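Local coordinates for putative NADPH:quinone oxidoreductase (Ralstonia eutropha, PDB 3IUP), which binds NADPH and probably uses it to reduce quinones, at residues 37-42 with 129-134; 230-235 with 255-260. All coordinates share one frame; numbering follows the deposited sequence.

Contact 1 (37-42 with 129-134)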
loop_
_atom_site.group_PDB
_atom_site.type_symbol
_atom_site.label_atom_id
_atom_site.label_comp_id
_atom_site.label_asym_id
_atom_site.label_seq_id
_atom_site.Cartn_x
_atom_site.Cartn_y
_atom_site.Cartn_z
ATOM N N ILE A 37 7.013 -38.375 -13.414
ATOM C CA ILE A 37 7.189 -38.541 -11.980
ATOM C C ILE A 37 6.008 -39.260 -11.367
ATOM O O ILE A 37 4.843 -38.891 -11.612
ATOM C CB ILE A 37 7.363 -37.208 -11.262
ATOM C CG1 ILE A 37 8.549 -36.418 -11.836
ATOM C CG2 ILE A 37 7.491 -37.433 -9.761
ATOM C CD1 ILE A 37 8.422 -34.939 -11.473
ATOM N N ARG A 38 6.284 -40.293 -10.574
ATOM C CA ARG A 38 5.249 -40.908 -9.740
ATOM C C ARG A 38 5.202 -40.083 -8.448
ATOM O O ARG A 38 6.121 -40.154 -7.646
ATOM C CB ARG A 38 5.594 -42.373 -9.405
ATOM C CG ARG A 38 4.472 -43.096 -8.617
ATOM C CD ARG A 38 4.779 -44.535 -8.286
ATOM N NE ARG A 38 5.908 -44.586 -7.382
ATOM C CZ ARG A 38 7.079 -45.172 -7.638
ATOM N NH1 ARG A 38 7.273 -45.852 -8.765
ATOM N NH2 ARG A 38 8.034 -45.135 -6.731
ATOM N N ILE A 39 4.126 -39.317 -8.248
ATOM C CA ILE A 39 4.081 -38.364 -7.133
ATOM C C ILE A 39 3.677 -39.107 -5.849
ATOM O O ILE A 39 2.684 -39.821 -5.824
ATOM C CB ILE A 39 3.139 -37.190 -7.426
ATOM C CG1 ILE A 39 3.602 -36.445 -8.688
ATOM C CG2 ILE A 39 3.104 -36.232 -6.215
ATOM C CD1 ILE A 39 2.580 -35.470 -9.254
ATOM N N GLU A 40 4.497 -38.956 -4.811
ATOM C CA GLU A 40 4.286 -39.665 -3.539
ATOM C C GLU A 40 4.003 -38.728 -2.365
ATOM O O GLU A 40 3.669 -39.200 -1.261
ATOM C CB GLU A 40 5.477 -40.586 -3.242
ATOM C CG GLU A 40 5.584 -41.653 -4.319
ATOM C CD GLU A 40 6.642 -42.683 -4.083
ATOM O OE1 GLU A 40 7.464 -42.501 -3.193
ATOM O OE2 GLU A 40 6.585 -43.736 -4.776
ATOM N N ALA A 41 4.130 -37.414 -2.580
ATOM C CA ALA A 41 3.960 -36.448 -1.486
ATOM C C ALA A 41 3.645 -35.081 -2.070
ATOM O O ALA A 41 4.432 -34.539 -2.844
ATOM C CB ALA A 41 5.181 -36.362 -0.588
ATOM N N SER A 42 2.516 -34.510 -1.687
ATOM C CA SER A 42 2.164 -33.166 -2.117
ATOM C C SER A 42 1.315 -32.503 -1.018
ATOM O O SER A 42 0.317 -33.070 -0.601
ATOM C CB SER A 42 1.399 -33.247 -3.432
ATOM O OG SER A 42 1.007 -32.005 -3.920
ATOM N N GLN A 129 -1.537 -39.023 -9.681
ATOM C CA GLN A 129 -0.628 -40.141 -9.491
ATOM C C GLN A 129 0.695 -39.967 -10.243
ATOM O O GLN A 129 1.767 -40.321 -9.708
ATOM C CB GLN A 129 -1.287 -41.435 -9.929
ATOM C CG GLN A 129 -2.395 -41.904 -9.026
ATOM C CD GLN A 129 -2.932 -43.269 -9.430
ATOM O OE1 GLN A 129 -4.021 -43.378 -9.959
ATOM N NE2 GLN A 129 -2.145 -44.329 -9.165
ATOM N N TYR A 130 0.607 -39.442 -11.467
ATOM C CA TYR A 130 1.810 -39.274 -12.348
ATOM C C TYR A 130 1.762 -37.933 -12.967
ATOM O O TYR A 130 0.673 -37.488 -13.353
ATOM C CB TYR A 130 1.809 -40.322 -13.482
ATOM C CG TYR A 130 2.034 -41.686 -12.944
ATOM C CD1 TYR A 130 3.327 -42.148 -12.726
ATOM C CD2 TYR A 130 0.959 -42.502 -12.602
ATOM C CE1 TYR A 130 3.536 -43.405 -12.181
ATOM C CE2 TYR A 130 1.151 -43.745 -12.038
ATOM C CZ TYR A 130 2.437 -44.190 -11.833
ATOM O OH TYR A 130 2.668 -45.425 -11.276
ATOM N N ARG A 131 2.935 -37.281 -13.071
ATOM C CA ARG A 131 3.034 -35.996 -13.784
ATOM C C ARG A 131 4.206 -36.034 -14.734
ATOM O O ARG A 131 5.296 -36.474 -14.346
ATOM C CB ARG A 131 3.134 -34.809 -12.804
ATOM C CG ARG A 131 1.764 -34.380 -12.299
ATOM C CD ARG A 131 1.021 -33.520 -13.318
ATOM N NE ARG A 131 1.530 -32.152 -13.281
ATOM C CZ ARG A 131 2.132 -31.512 -14.282
ATOM N NH1 ARG A 131 2.289 -32.090 -15.481
ATOM N NH2 ARG A 131 2.550 -30.266 -14.098
ATOM N N CYS A 132 3.946 -35.596 -15.958
ATOM C CA CYS A 132 4.929 -35.474 -17.017
ATOM C C CYS A 132 5.329 -34.025 -17.098
ATOM O O CYS A 132 4.500 -33.151 -17.412
ATOM C CB CYS A 132 4.350 -35.905 -18.338
ATOM S SG CYS A 132 5.575 -35.874 -19.654
ATOM N N ILE A 133 6.550 -33.744 -16.687
ATOM C CA ILE A 133 6.980 -32.364 -16.610
ATOM C C ILE A 133 8.373 -32.189 -17.143
ATOM O O ILE A 133 9.119 -33.134 -17.186
ATOM C CB ILE A 133 6.875 -31.804 -15.203
ATOM C CG1 ILE A 133 8.001 -32.246 -14.321
ATOM C CG2 ILE A 133 5.536 -32.176 -14.537
ATOM C CD1 ILE A 133 8.242 -31.184 -13.273
ATOM N N PRO A 134 8.718 -30.964 -17.548
ATOM C CA PRO A 134 10.081 -30.746 -18.045
ATOM C C PRO A 134 11.145 -31.027 -17.017
ATOM O O PRO A 134 11.017 -30.653 -15.836
ATOM C CB PRO A 134 10.097 -29.276 -18.431
ATOM C CG PRO A 134 8.672 -28.961 -18.727
ATOM C CD PRO A 134 7.881 -29.771 -17.737
HETATM O O HOH W 1 5.348 -46.537 -10.966
#
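Ile37 and Arg131 form the hydrogen-bonded pair of a short antiparallel strand contact in the GroES-like domain. Two backbone hydrogen bonds join them, Ile37 N to Arg131 O at 2.7 Å and Arg131 N to Ile37 O at 2.9 Å. The next pair, Arg38 with Tyr130, is non-hydrogen-bonded. Ile39 N then reaches Gln129 O at 3.0 Å, from above the carbonyl plane. The short segments run antiparallel with a marked twist, 132° between their directions.

On one face, Arg38 and Tyr130 lie side by side, with Arg38 CB 3.6 Å from Tyr130 CE1. CG of Arg38 is anti to its backbone N (chi1 -175°), which carries the chain along the ring to the hydroxyl. One water links Arg38 NH1 and Tyr130 OH. NE and NH2 of Arg38 both grip Glu40 OE2, side-on, in a salt bridge. The guanidinium stands nearly perpendicular to the ring, with Glu40 and the water at its edge.

On the other face, Ile37 CD1 meets Ile133 CG1 at 3.9 Å. Arg131 NH2 is hydrogen-bonded to Gly124 O.

Strand 98-105 pairs with the other edge of strand 34-43, where Glu40 and Ala41 face Ala99 in a classic beta bulge. Val119 of strand 118-121 touches Ile37.

Contact 2 (230-235 with 255-260)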
loop_
_atom_site.group_PDB
_atom_site.type_symbol
_atom_site.label_atom_id
_atom_site.label_comp_id
_atom_site.label_asym_id
_atom_site.label_seq_id
_atom_site.Cartn_x
_atom_site.Cartn_y
_atom_site.Cartn_z
ATOM N N GLN A 230 1.629 -2.174 23.168
ATOM C CA GLN A 230 2.850 -1.913 23.883
ATOM C C GLN A 230 3.954 -2.942 23.639
ATOM O O GLN A 230 5.116 -2.581 23.462
ATOM C CB GLN A 230 2.533 -1.819 25.365
ATOM C CG GLN A 230 3.703 -1.688 26.310
ATOM C CD GLN A 230 3.193 -1.752 27.755
ATOM O OE1 GLN A 230 2.142 -1.171 28.066
ATOM N NE2 GLN A 230 3.861 -2.529 28.601
ATOM N N ASP A 231 3.597 -4.231 23.658
ATOM C CA ASP A 231 4.574 -5.312 23.455
ATOM C C ASP A 231 5.202 -5.172 22.038
ATOM O O ASP A 231 6.405 -5.296 21.858
ATOM C CB ASP A 231 3.898 -6.702 23.461
ATOM C CG ASP A 231 3.090 -7.029 24.725
ATOM O OD1 ASP A 231 3.339 -6.432 25.802
ATOM O OD2 ASP A 231 2.192 -7.948 24.600
ATOM N N LEU A 232 4.346 -4.909 21.052
ATOM C CA LEU A 232 4.777 -4.820 19.660
ATOM C C LEU A 232 5.673 -3.622 19.474
ATOM O O LEU A 232 6.784 -3.735 18.915
ATOM C CB LEU A 232 3.556 -4.794 18.705
ATOM C CG LEU A 232 3.870 -4.620 17.226
ATOM C CD1 LEU A 232 4.962 -5.669 16.817
ATOM C CD2 LEU A 232 2.609 -4.682 16.367
ATOM N N THR A 233 5.281 -2.504 20.064
ATOM C CA THR A 233 6.091 -1.293 19.976
ATOM C C THR A 233 7.477 -1.536 20.597
ATOM O O THR A 233 8.511 -1.187 20.018
ATOM C CB THR A 233 5.391 -0.071 20.589
ATOM O OG1 THR A 233 4.118 0.150 19.973
ATOM C CG2 THR A 233 6.275 1.200 20.453
ATOM N N GLU A 234 7.520 -2.188 21.763
ATOM C CA GLU A 234 8.816 -2.499 22.384
ATOM C C GLU A 234 9.658 -3.399 21.495
ATOM O O GLU A 234 10.822 -3.193 21.356
ATOM C CB GLU A 234 8.657 -3.233 23.723
ATOM C CG GLU A 234 8.016 -2.457 24.822
ATOM C CD GLU A 234 7.746 -3.342 26.086
ATOM O OE1 GLU A 234 8.473 -4.351 26.260
ATOM O OE2 GLU A 234 6.810 -3.031 26.879
ATOM N N ALA A 235 9.046 -4.445 20.952
ATOM C CA ALA A 235 9.734 -5.350 20.018
ATOM C C ALA A 235 10.274 -4.586 18.802
ATOM O O ALA A 235 11.362 -4.887 18.309
ATOM C CB ALA A 235 8.787 -6.499 19.584
ATOM N N GLY A 255 -2.396 -2.317 9.848
ATOM C CA GLY A 255 -2.344 -0.969 10.349
ATOM C C GLY A 255 -1.765 -0.860 11.751
ATOM O O GLY A 255 -1.034 0.086 12.081
ATOM N N GLN A 256 -2.103 -1.847 12.589
ATOM C CA GLN A 256 -1.487 -1.920 13.902
ATOM C C GLN A 256 0.029 -1.939 13.820
ATOM O O GLN A 256 0.682 -1.226 14.571
ATOM C CB GLN A 256 -2.008 -3.099 14.661
ATOM C CG GLN A 256 -3.424 -2.842 15.137
ATOM C CD GLN A 256 -4.091 -4.077 15.698
ATOM O OE1 GLN A 256 -3.762 -5.191 15.336
ATOM N NE2 GLN A 256 -5.111 -3.861 16.514
ATOM N N ILE A 257 0.578 -2.774 12.931
ATOM C CA ILE A 257 2.017 -2.864 12.749
ATOM C C ILE A 257 2.598 -1.511 12.321
ATOM O O ILE A 257 3.607 -1.027 12.878
ATOM C CB ILE A 257 2.410 -3.932 11.743
ATOM C CG1 ILE A 257 2.026 -5.319 12.256
ATOM C CG2 ILE A 257 3.943 -3.832 11.439
ATOM C CD1 ILE A 257 2.013 -6.409 11.234
ATOM N N LEU A 258 1.970 -0.880 11.321
ATOM C CA LEU A 258 2.434 0.440 10.875
ATOM C C LEU A 258 2.410 1.435 12.032
ATOM O O LEU A 258 3.352 2.240 12.203
ATOM C CB LEU A 258 1.609 0.936 9.694
ATOM C CG LEU A 258 1.849 0.171 8.392
ATOM C CD1 LEU A 258 0.775 0.515 7.345
ATOM C CD2 LEU A 258 3.309 0.466 7.885
ATOM N N THR A 259 1.326 1.448 12.783
ATOM C CA THR A 259 1.199 2.371 13.903
ATOM C C THR A 259 2.351 2.167 14.905
ATOM O O THR A 259 2.982 3.137 15.373
ATOM C CB THR A 259 -0.212 2.217 14.563
ATOM O OG1 THR A 259 -1.227 2.460 13.583
ATOM C CG2 THR A 259 -0.417 3.152 15.761
ATOM N N CYS A 260 2.611 0.910 15.255
ATOM C CA CYS A 260 3.668 0.618 16.235
ATOM C C CYS A 260 5.042 0.898 15.677
ATOM O O CYS A 260 5.920 1.369 16.393
ATOM C CB CYS A 260 3.579 -0.818 16.737
ATOM S SG CYS A 260 2.093 -1.125 17.676
#
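Leu232 and Cys260 are at the centre of a buried helix-helix contact in the nucleotide-binding domain. It joins helix 228-239 to helix 253-266. The short segments cross at -55°, and their axes come within 9.5 Å. Thr233 and Cys260 mark the nearest backbone approach, with their CA atoms 4.8 Å apart.

The apolar part rests on Leu232. Its CG is anti to the backbone N (chi1 177°), and the side chain extends to the second helix. There CG lies 3.8 Å from Cys260 CB, and CD2 lies 3.8 Å from Cys260 SG. The same methyl group, CD2, also reaches Ile257, 4.1 Å from its CA and 4.2 Å from its CG1. One leucine branch therefore touches residues on successive turns of helix 253-266. The CB of Cys260 points toward the first helix, so the short thiol side chain fits between Leu232 and Thr233.

The polar part is small. Thr233 OG1 sits beside the cysteine, 3.3 Å from Cys260 SG and 3.4 Å from Cys260 CB. This hydroxyl is hydrogen-bonded to Met229 O, one turn earlier in its own helix. That bond probably helps to keep OG1 turned to this side. The contact as a whole is mainly van der Waals packing, and it buries 207 Å² over both segments.

Both helices lie against the parallel sheet of a Rossmann-type fold. Leu232 and Ile257 each rest on Ile202 of strand 199-203, and Leu232 also touches Val200 there. Met229 and Leu236 of helix 228-239 add to the packing around Cys260. Farther round helix 253-266, Leu258 packs on Lys281 and Val283 of strand 281-285.

Overall arrangement
The two contacts share no helix or strand. Contact 1 lies in the GroES-like domain and contact 2 in the nucleotide-binding domain, on opposite sides of the chain's centre. Their centres are 44 Å apart, and their nearest atoms are about 29 Å apart. Contact 1 closes along the chain before contact 2 opens. Contact 1 is partly buried: its isoleucines are buried, while Arg38, Tyr130 and Arg131 are partly exposed, and a water joins the first two. Backbone hydrogen bonds hold it. Contact 2 is more fully buried and relies on side-chain packing between helices. Thus one contact builds a sheet, whereas the other packs two helices together beside a sheet.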